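Local coordinates for ESX secretion system protein EccC (Thermomonospora curvata, PDB 4NH0) that is part of the type VII (ESX) secretion system that exports EsxA and EsxB, has weak ATPase activity and may be the translocase subunit, at residues 920-925 against 966-971; 941-946 against 1098-1103; 1062-1067 against 1093-1098. All blocks are in the same frame, centred on the assembly; numbering follows the deposited sequence.

How the contacts relate
Contact 2 is the core of the group. It pairs two parallel strands of the third FtsK domain through backbone hydrogen bonds and buried side chains. Contacts 1 and 3 are partly buried, and each sets a loop or strand start against the end of a helix. Contact 1 is built on one arginine, by a weak hydrogen bond and packing along its chain. Contact 3 has no hydrogen bond between its segments and relies on apolar and loose contacts. Contacts 2 and 3 touch and share Met-1098, with centres about 10 Å apart. Contacts 1 and 2 do not touch but reach the same sheet: helix 954-968 provides Arg-968 and also packs on the strands of contact 2.

Contact 1. Residues 920-925 against 966-971; sequences TRIPIG and IERYTP
Arg-968 reaches from helix 954-968 to the turn and strand start at Thr-920 to Pro-923, where it meets both backbone and side chains. Its first torsion sets CG opposite the carbonyl carbon (chi1 -65°), and the chain then runs extended from CG to NE. This carries the guanidinium up to the turn that leads into the strand. There NE donates to the carbonyl of Arg-921, with NE to Arg-921 O at 2.8 Å. The bond is weak, because the angle at the hydrogen is only 123°. Arg-921 O also bonds to Ser-918 OG. NH1 turns back to the carbonyl of Gly-964 in its own helix, NH2 pairs with Ser-918 OG, and NE has a second weak bond to Gly-919 O.

Ile-922 lies over one face of the guanidinium. Its CA is 4.0 Å above the plane and displaced toward the rim. Its CG1 meets the aliphatic part of the arginine, 3.7 Å from Arg-968 CD. Pro-923 comes in obliquely, with its CD 3.3 Å from Arg-968 NH2. Beside this, Tyr-969 brings its hydroxyl to Thr-920, where OH is 3.9 Å from Thr-920 CB. Thr-920 CG2 approaches the same ring at a slant. With an alanine at Arg-968, Gly-964 O and Ser-918 OG would probably lose their guanidinium partner, Arg-921 O its weak one, and a gap would open beside Ile-922 and Pro-923.

Strand 922-927 lies between strands 933-936 and 1136-1144. Ile-924 bonds through its backbone to Val-934 and to Ala-1143, an ATP-binding residue. Helix 954-968 begins at the ATP-binding residue Lys-954, so the contact ties its far end to this sheet. Helix 915-918 closes in over Arg-968 and Pro-923, and Tyr-969 rests on strand 974-980.

Contact 2. Residues 941-946 against 1098-1103; sequences DPHFLV and MASPGL
Leu-945 pairs with Gly-1102, and Val-946 with Leu-1103, as neighbours in a parallel sheet. Leu-945 N donates to Pro-1101 O at 3.3 Å, and Leu-945 O accepts from Leu-1103 N at 2.9 Å. In the second bond the donor sits nearly on the line of the C=O bond (C=O...N 160°). Phe-944 and Val-946 turn their backbone groups the other way, to strand 1072-1078. Gly-1102 bonds to Val-1131 on its far side.

The polar side chains before the strands are met by weak or long bonds. The carbonyl of Pro-942 pairs with His-1073 ND1. His-943 ND1 pairs with Leu-1074 N and its NE2 with Leu-1064 O, both weakly, which probably limits how the ring can turn. Met-1098 SD sits obliquely to this ring, 3.6 Å from His-943 CD2, and its CE lies at the ring edge in plane. Ser-1100 OG, close to His-943 CB, bonds weakly to Ile-1095 O. Asp-941 packs its CB on Pro-1101 CD at 3.6 Å, while its carboxylate makes a long, weak ion pair with Arg-1068.

Phe-944 has CG opposite its backbone N (chi1 178°), which brings CZ to 3.9 Å from Leu-1103 CB. Val-946 CG2 approaches that same Leu-1103 CB at 4.0 Å.

Strand 944-947 leads into the P-loop (Walker A) that binds ATP, with parallel pairing as in the core sheet of P-loop ATPases. It lies between strands 1072-1078 and 1102-1104. Helix 954-968 packs on Phe-944, Val-946 and Leu-1103, through Ile-961, Leu-957 and Leu-958. Leu-945 faces the other side of the sheet, toward Ile-1095 of helix 1090-1097.

Contact 3. Residues 1062-1067 against 1093-1098; sequences ELLPQA and QRIKEM
Leu-1064 and Pro-1065 carry the loop's side of this contact, against Arg-1094, Ile-1095 and Met-1098 at the end of a helix. Residues 1062-1065 coil like a helix but are not bonded as one. No hydrogen bond joins the two segments.

Leu-1064 points at the helix. CG stands opposite its carbonyl carbon (chi1 -59°), and the branch CD1 touches Ile-1095 CG1 at 4.0 Å. The two side chains meet at a slant. This is the apolar side-chain pair between the two segments. The carbonyl of Leu-1064 faces the bent end of Met-1098, with O 3.4 Å from Met-1098 CE and 3.6 Å from Met-1098 SD. The same oxygen takes a weak backbone bond from Ala-1067 N.

Pro-1065 follows at the solvent side. Its CG lies 4.2 Å from Arg-1094 NE and approaches the guanidinium obliquely. The arginine chain is extended from CG to NE, which brings its head to the ring. Pro-1065 CA also touches Met-1098 CE, at 4.1 Å.

Ala-1067 ends the run and packs on His-943. In the chain the loop follows strand 1039-1045 and precedes strand 1072-1078. Leu-1064 rests on Leu-1072 and Leu-1074 of the latter strand, and Ile-1095 rests on its Ile-1076. Loop and helix 1090-1097 thus lie together over strand 1072-1078, while Leu-1063 turns to helix 1001-1017.

Contact 1. Residues 920-925 against 966-971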
loop_
_atom_site.group_PDB
_atom_site.type_symbol
_atom_site.label_atom_id
_atom_site.label_comp_id
_atom_site.label_asym_id
_atom_site.label_seq_id
_atom_site.Cartn_x
_atom_site.Cartn_y
_atom_site.Cartn_z
ATOM N N THR A 920 -15.266 -39.619 31.302
ATOM C CA THR A 920 -16.055 -39.000 32.363
ATOM C C THR A 920 -16.181 -37.489 32.180
ATOM O O THR A 920 -17.018 -36.849 32.812
ATOM C CB THR A 920 -15.453 -39.286 33.749
ATOM O OG1 THR A 920 -14.043 -39.035 33.720
ATOM C CG2 THR A 920 -15.693 -40.732 34.143
ATOM N N ARG A 921 -15.348 -36.924 31.314
ATOM C CA ARG A 921 -15.426 -35.505 30.996
ATOM C C ARG A 921 -16.679 -35.209 30.184
ATOM O O ARG A 921 -17.107 -36.026 29.372
ATOM C CB ARG A 921 -14.183 -35.062 30.230
ATOM C CG ARG A 921 -12.889 -35.482 30.890
ATOM C CD ARG A 921 -11.851 -35.851 29.855
ATOM N NE ARG A 921 -11.496 -34.715 29.015
ATOM C CZ ARG A 921 -10.837 -34.820 27.867
ATOM N NH1 ARG A 921 -10.468 -36.012 27.422
ATOM N NH2 ARG A 921 -10.551 -33.734 27.164
ATOM N N ILE A 922 -17.267 -34.039 30.407
ATOM C CA ILE A 922 -18.503 -33.669 29.733
ATOM C C ILE A 922 -18.333 -32.404 28.901
ATOM O O ILE A 922 -18.193 -31.314 29.449
ATOM C CB ILE A 922 -19.645 -33.447 30.740
ATOM C CG1 ILE A 922 -19.730 -34.615 31.722
ATOM C CG2 ILE A 922 -20.963 -33.254 30.014
ATOM C CD1 ILE A 922 -20.743 -34.412 32.823
ATOM N N PRO A 923 -18.346 -32.548 27.569
ATOM C CA PRO A 923 -18.271 -31.385 26.683
ATOM C C PRO A 923 -19.539 -30.547 26.768
ATOM O O PRO A 923 -20.634 -31.103 26.792
ATOM C CB PRO A 923 -18.112 -32.009 25.296
ATOM C CG PRO A 923 -18.739 -33.350 25.421
ATOM C CD PRO A 923 -18.436 -33.810 26.816
ATOM N N ILE A 924 -19.390 -29.228 26.823
ATOM C CA ILE A 924 -20.541 -28.339 26.921
ATOM C C ILE A 924 -20.616 -27.400 25.725
ATOM O O ILE A 924 -21.630 -26.741 25.506
ATOM C CB ILE A 924 -20.505 -27.508 28.216
ATOM C CG1 ILE A 924 -19.256 -26.627 28.250
ATOM C CG2 ILE A 924 -20.550 -28.416 29.431
ATOM C CD1 ILE A 924 -19.146 -25.777 29.492
ATOM N N GLY A 925 -19.539 -27.345 24.951
ATOM C CA GLY A 925 -19.501 -26.506 23.769
ATOM C C GLY A 925 -18.102 -26.343 23.215
ATOM O O GLY A 925 -17.182 -27.054 23.613
ATOM N N ILE A 966 -25.798 -38.569 32.946
ATOM C CA ILE A 966 -26.550 -39.803 32.737
ATOM C C ILE A 966 -25.764 -40.787 31.872
ATOM O O ILE A 966 -25.652 -41.967 32.203
ATOM C CB ILE A 966 -27.924 -39.525 32.078
ATOM C CG1 ILE A 966 -28.979 -39.205 33.138
ATOM C CG2 ILE A 966 -28.394 -40.718 31.262
ATOM C CD1 ILE A 966 -28.914 -37.803 33.673
ATOM N N GLU A 967 -25.203 -40.286 30.777
ATOM C CA GLU A 967 -24.523 -41.131 29.804
ATOM C C GLU A 967 -23.157 -41.624 30.274
ATOM O O GLU A 967 -22.580 -42.522 29.665
ATOM C CB GLU A 967 -24.363 -40.377 28.483
ATOM C CG GLU A 967 -25.655 -40.213 27.706
ATOM C CD GLU A 967 -26.196 -41.535 27.201
ATOM O OE1 GLU A 967 -25.386 -42.453 26.950
ATOM O OE2 GLU A 967 -27.430 -41.659 27.058
ATOM N N ARG A 968 -22.646 -41.045 31.355
ATOM C CA ARG A 968 -21.288 -41.342 31.795
ATOM C C ARG A 968 -21.228 -41.976 33.182
ATOM O O ARG A 968 -20.189 -42.495 33.587
ATOM C CB ARG A 968 -20.445 -40.067 31.767
ATOM C CG ARG A 968 -20.256 -39.501 30.371
ATOM C CD ARG A 968 -19.695 -38.094 30.399
ATOM N NE ARG A 968 -19.367 -37.619 29.059
ATOM C CZ ARG A 968 -20.268 -37.224 28.168
ATOM N NH1 ARG A 968 -21.557 -37.251 28.470
ATOM N NH2 ARG A 968 -19.882 -36.805 26.972
ATOM N N TYR A 969 -22.341 -41.936 33.906
ATOM C CA TYR A 969 -22.402 -42.531 35.236
ATOM C C TYR A 969 -23.609 -43.451 35.387
ATOM O O TYR A 969 -24.678 -43.182 34.840
ATOM C CB TYR A 969 -22.453 -41.448 36.317
ATOM C CG TYR A 969 -21.236 -40.551 36.383
ATOM C CD1 TYR A 969 -20.111 -40.925 37.106
ATOM C CD2 TYR A 969 -21.221 -39.323 35.740
ATOM C CE1 TYR A 969 -19.001 -40.105 37.175
ATOM C CE2 TYR A 969 -20.118 -38.495 35.804
ATOM C CZ TYR A 969 -19.011 -38.891 36.522
ATOM O OH TYR A 969 -17.911 -38.067 36.585
ATOM N N THR A 970 -23.431 -44.536 36.132
ATOM C CA THR A 970 -24.538 -45.413 36.485
ATOM C C THR A 970 -25.178 -44.897 37.769
ATOM O O THR A 970 -24.515 -44.230 38.560
ATOM C CB THR A 970 -24.074 -46.872 36.672
ATOM O OG1 THR A 970 -23.185 -46.957 37.791
ATOM C CG2 THR A 970 -23.361 -47.370 35.424
ATOM N N PRO A 971 -26.471 -45.190 37.980
ATOM C CA PRO A 971 -27.175 -44.741 39.189
ATOM C C PRO A 971 -26.516 -45.184 40.496
ATOM O O PRO A 971 -26.842 -44.647 41.553
ATOM C CB PRO A 971 -28.556 -45.380 39.038
ATOM C CG PRO A 971 -28.748 -45.486 37.571
ATOM C CD PRO A 971 -27.392 -45.816 37.014
#

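Contact 2. Residues 941-946 against 1098-1103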
loop_
_atom_site.group_PDB
_atom_site.type_symbol
_atom_site.label_atom_id
_atom_site.label_comp_id
_atom_site.label_asym_id
_atom_site.label_seq_id
_atom_site.Cartn_x
_atom_site.Cartn_y
_atom_site.Cartn_z
ATOM N N ASP A 941 -12.588 -30.601 39.560
ATOM C CA ASP A 941 -13.307 -29.536 40.247
ATOM C C ASP A 941 -14.778 -29.911 40.394
ATOM O O ASP A 941 -15.478 -30.099 39.401
ATOM C CB ASP A 941 -13.158 -28.212 39.498
ATOM C CG ASP A 941 -11.730 -27.706 39.490
ATOM O OD1 ASP A 941 -10.975 -28.037 40.427
ATOM O OD2 ASP A 941 -11.361 -26.974 38.548
ATOM N N PRO A 942 -15.251 -30.017 41.643
ATOM C CA PRO A 942 -16.566 -30.573 41.980
ATOM C C PRO A 942 -17.768 -29.705 41.603
ATOM O O PRO A 942 -18.854 -30.251 41.415
ATOM C CB PRO A 942 -16.490 -30.731 43.501
ATOM C CG PRO A 942 -15.520 -29.702 43.934
ATOM C CD PRO A 942 -14.495 -29.626 42.846
ATOM N N HIS A 943 -17.593 -28.393 41.492
ATOM C CA HIS A 943 -18.737 -27.504 41.306
ATOM C C HIS A 943 -18.732 -26.768 39.969
ATOM O O HIS A 943 -17.722 -26.731 39.270
ATOM C CB HIS A 943 -18.796 -26.485 42.445
ATOM C CG HIS A 943 -18.710 -27.098 43.808
ATOM N ND1 HIS A 943 -19.755 -27.790 44.380
ATOM C CD2 HIS A 943 -17.703 -27.121 44.712
ATOM C CE1 HIS A 943 -19.395 -28.215 45.578
ATOM N NE2 HIS A 943 -18.155 -27.823 45.804
ATOM N N PHE A 944 -19.877 -26.185 39.627
ATOM C CA PHE A 944 -20.011 -25.368 38.425
ATOM C C PHE A 944 -21.098 -24.313 38.615
ATOM O O PHE A 944 -22.118 -24.571 39.247
ATOM C CB PHE A 944 -20.323 -26.236 37.206
ATOM C CG PHE A 944 -20.530 -25.451 35.942
ATOM C CD1 PHE A 944 -19.450 -24.933 35.249
ATOM C CD2 PHE A 944 -21.803 -25.231 35.447
ATOM C CE1 PHE A 944 -19.636 -24.210 34.090
ATOM C CE2 PHE A 944 -21.994 -24.509 34.288
ATOM C CZ PHE A 944 -20.910 -23.998 33.609
ATOM N N LEU A 945 -20.874 -23.129 38.053
ATOM C CA LEU A 945 -21.784 -22.003 38.237
ATOM C C LEU A 945 -21.946 -21.196 36.952
ATOM O O LEU A 945 -20.970 -20.934 36.254
ATOM C CB LEU A 945 -21.274 -21.105 39.367
ATOM C CG LEU A 945 -22.073 -19.853 39.722
ATOM C CD1 LEU A 945 -23.494 -20.213 40.113
ATOM C CD2 LEU A 945 -21.384 -19.096 40.844
ATOM N N VAL A 946 -23.175 -20.798 36.640
ATOM C CA VAL A 946 -23.433 -20.058 35.408
ATOM C C VAL A 946 -24.420 -18.902 35.601
ATOM O O VAL A 946 -25.504 -19.079 36.154
ATOM C CB VAL A 946 -23.956 -21.000 34.296
ATOM C CG1 VAL A 946 -25.076 -21.885 34.815
ATOM C CG2 VAL A 946 -24.411 -20.207 33.081
ATOM N N MET A 1098 -13.410 -21.146 45.952
ATOM C CA MET A 1098 -12.672 -22.382 45.716
ATOM C C MET A 1098 -12.398 -22.597 44.230
ATOM O O MET A 1098 -12.105 -23.712 43.800
ATOM C CB MET A 1098 -13.425 -23.578 46.302
ATOM C CG MET A 1098 -14.812 -23.804 45.743
ATOM S SD MET A 1098 -15.723 -24.989 46.747
ATOM C CE MET A 1098 -14.522 -26.310 46.883
ATOM N N ALA A 1099 -12.501 -21.516 43.462
ATOM C CA ALA A 1099 -12.120 -21.492 42.051
ATOM C C ALA A 1099 -12.841 -22.540 41.212
ATOM O O ALA A 1099 -12.217 -23.246 40.422
ATOM C CB ALA A 1099 -10.614 -21.664 41.916
ATOM N N SER A 1100 -14.153 -22.637 41.382
ATOM C CA SER A 1100 -14.954 -23.548 40.579
ATOM C C SER A 1100 -15.092 -23.020 39.159
ATOM O O SER A 1100 -15.112 -21.810 38.949
ATOM C CB SER A 1100 -16.334 -23.748 41.206
ATOM O OG SER A 1100 -16.237 -24.437 42.437
ATOM N N PRO A 1101 -15.169 -23.930 38.175
ATOM C CA PRO A 1101 -15.399 -23.539 36.783
ATOM C C PRO A 1101 -16.719 -22.799 36.640
ATOM O O PRO A 1101 -17.696 -23.166 37.287
ATOM C CB PRO A 1101 -15.435 -24.876 36.042
ATOM C CG PRO A 1101 -14.664 -25.806 36.908
ATOM C CD PRO A 1101 -14.963 -25.382 38.309
ATOM N N GLY A 1102 -16.745 -21.765 35.808
ATOM C CA GLY A 1102 -17.936 -20.953 35.675
ATOM C C GLY A 1102 -18.204 -20.469 34.267
ATOM O O GLY A 1102 -17.343 -20.549 33.395
ATOM N N LEU A 1103 -19.414 -19.965 34.051
ATOM C CA LEU A 1103 -19.794 -19.420 32.756
ATOM C C LEU A 1103 -20.590 -18.132 32.925
ATOM O O LEU A 1103 -21.575 -18.092 33.657
ATOM C CB LEU A 1103 -20.606 -20.441 31.960
ATOM C CG LEU A 1103 -21.064 -19.985 30.574
ATOM C CD1 LEU A 1103 -19.876 -19.549 29.749
ATOM C CD2 LEU A 1103 -21.813 -21.092 29.867
#

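Contact 3. Residues 1062-1067 against 1093-1098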
loop_
_atom_site.group_PDB
_atom_site.type_symbol
_atom_site.label_atom_id
_atom_site.label_comp_id
_atom_site.label_asym_id
_atom_site.label_seq_id
_atom_site.Cartn_x
_atom_site.Cartn_y
_atom_site.Cartn_z
ATOM N N GLU A 1062 -21.504 -24.984 54.521
ATOM C CA GLU A 1062 -20.341 -25.372 55.310
ATOM C C GLU A 1062 -19.722 -26.679 54.822
ATOM O O GLU A 1062 -18.650 -27.075 55.279
ATOM C CB GLU A 1062 -20.725 -25.488 56.787
ATOM C CG GLU A 1062 -22.178 -25.876 57.026
ATOM C CD GLU A 1062 -22.689 -25.409 58.377
ATOM O OE1 GLU A 1062 -22.486 -24.222 58.709
ATOM O OE2 GLU A 1062 -23.291 -26.226 59.107
ATOM N N LEU A 1063 -20.398 -27.337 53.886
ATOM C CA LEU A 1063 -19.938 -28.624 53.373
ATOM C C LEU A 1063 -19.207 -28.472 52.042
ATOM O O LEU A 1063 -18.392 -29.317 51.671
ATOM C CB LEU A 1063 -21.116 -29.588 53.213
ATOM C CG LEU A 1063 -21.536 -30.433 54.420
ATOM C CD1 LEU A 1063 -21.878 -29.571 55.627
ATOM C CD2 LEU A 1063 -22.712 -31.320 54.057
ATOM N N LEU A 1064 -19.504 -27.387 51.335
ATOM C CA LEU A 1064 -18.935 -27.129 50.012
ATOM C C LEU A 1064 -17.400 -27.158 49.937
ATOM O O LEU A 1064 -16.852 -27.601 48.929
ATOM C CB LEU A 1064 -19.444 -25.785 49.487
ATOM C CG LEU A 1064 -20.964 -25.672 49.356
ATOM C CD1 LEU A 1064 -21.357 -24.355 48.710
ATOM C CD2 LEU A 1064 -21.517 -26.846 48.568
ATOM N N PRO A 1065 -16.696 -26.670 50.977
ATOM C CA PRO A 1065 -15.241 -26.845 50.891
ATOM C C PRO A 1065 -14.818 -28.306 51.011
ATOM O O PRO A 1065 -13.837 -28.718 50.393
ATOM C CB PRO A 1065 -14.718 -26.030 52.078
ATOM C CG PRO A 1065 -15.785 -25.036 52.352
ATOM C CD PRO A 1065 -17.066 -25.749 52.067
ATOM N N GLN A 1066 -15.560 -29.077 51.799
ATOM C CA GLN A 1066 -15.246 -30.485 52.010
ATOM C C GLN A 1066 -15.914 -31.370 50.964
ATOM O O GLN A 1066 -15.950 -32.591 51.108
ATOM C CB GLN A 1066 -15.679 -30.922 53.412
ATOM C CG GLN A 1066 -15.062 -30.112 54.542
ATOM C CD GLN A 1066 -13.598 -30.433 54.763
ATOM O OE1 GLN A 1066 -13.115 -31.493 54.362
ATOM N NE2 GLN A 1066 -12.882 -29.518 55.404
ATOM N N ALA A 1067 -16.433 -30.752 49.908
ATOM C CA ALA A 1067 -17.183 -31.470 48.882
ATOM C C ALA A 1067 -16.309 -32.427 48.077
ATOM O O ALA A 1067 -16.819 -33.296 47.373
ATOM C CB ALA A 1067 -17.868 -30.486 47.949
ATOM N N GLN A 1093 -20.425 -17.305 47.375
ATOM C CA GLN A 1093 -19.148 -16.686 47.721
ATOM C C GLN A 1093 -18.069 -17.731 47.982
ATOM O O GLN A 1093 -16.883 -17.461 47.805
ATOM C CB GLN A 1093 -19.300 -15.769 48.943
ATOM C CG GLN A 1093 -19.344 -16.481 50.289
ATOM C CD GLN A 1093 -17.980 -16.573 50.948
ATOM O OE1 GLN A 1093 -17.004 -16.002 50.462
ATOM N NE2 GLN A 1093 -17.906 -17.297 52.058
ATOM N N ARG A 1094 -18.481 -18.925 48.396
ATOM C CA ARG A 1094 -17.533 -19.995 48.677
ATOM C C ARG A 1094 -17.263 -20.827 47.429
ATOM O O ARG A 1094 -16.163 -21.343 47.248
ATOM C CB ARG A 1094 -18.040 -20.881 49.814
ATOM C CG ARG A 1094 -17.111 -20.900 51.015
ATOM C CD ARG A 1094 -17.841 -21.273 52.293
ATOM N NE ARG A 1094 -16.957 -21.201 53.452
ATOM C CZ ARG A 1094 -17.372 -21.001 54.699
ATOM N NH1 ARG A 1094 -18.664 -20.846 54.953
ATOM N NH2 ARG A 1094 -16.495 -20.951 55.691
ATOM N N ILE A 1095 -18.273 -20.951 46.573
ATOM C CA ILE A 1095 -18.106 -21.622 45.290
ATOM C C ILE A 1095 -17.078 -20.882 44.445
ATOM O O ILE A 1095 -16.171 -21.489 43.879
ATOM C CB ILE A 1095 -19.436 -21.715 44.522
ATOM C CG1 ILE A 1095 -20.335 -22.782 45.145
ATOM C CG2 ILE A 1095 -19.189 -22.036 43.058
ATOM C CD1 ILE A 1095 -21.596 -23.047 44.360
ATOM N N LYS A 1096 -17.221 -19.563 44.377
ATOM C CA LYS A 1096 -16.280 -18.730 43.641
ATOM C C LYS A 1096 -14.907 -18.738 44.301
ATOM O O LYS A 1096 -13.881 -18.681 43.624
ATOM C CB LYS A 1096 -16.801 -17.295 43.532
ATOM C CG LYS A 1096 -15.840 -16.348 42.831
ATOM C CD LYS A 1096 -16.466 -14.993 42.564
ATOM C CE LYS A 1096 -15.475 -14.069 41.875
ATOM N NZ LYS A 1096 -16.072 -12.747 41.548
ATOM N N GLU A 1097 -14.893 -18.819 45.627
ATOM C CA GLU A 1097 -13.647 -18.767 46.379
ATOM C C GLU A 1097 -12.777 -19.988 46.110
ATOM O O GLU A 1097 -11.554 -19.882 46.041
ATOM C CB GLU A 1097 -13.930 -18.648 47.878
ATOM C CG GLU A 1097 -12.698 -18.343 48.716
ATOM C CD GLU A 1097 -13.006 -18.252 50.196
ATOM O OE1 GLU A 1097 -14.188 -18.405 50.570
ATOM O OE2 GLU A 1097 -12.067 -18.025 50.986
ATOM N N MET A 1098 -13.410 -21.146 45.952
ATOM C CA MET A 1098 -12.672 -22.382 45.716
ATOM C C MET A 1098 -12.398 -22.597 44.230
ATOM O O MET A 1098 -12.105 -23.712 43.800
ATOM C CB MET A 1098 -13.425 -23.578 46.302
ATOM C CG MET A 1098 -14.812 -23.804 45.743
ATOM S SD MET A 1098 -15.723 -24.989 46.747
ATOM C CE MET A 1098 -14.522 -26.310 46.883
#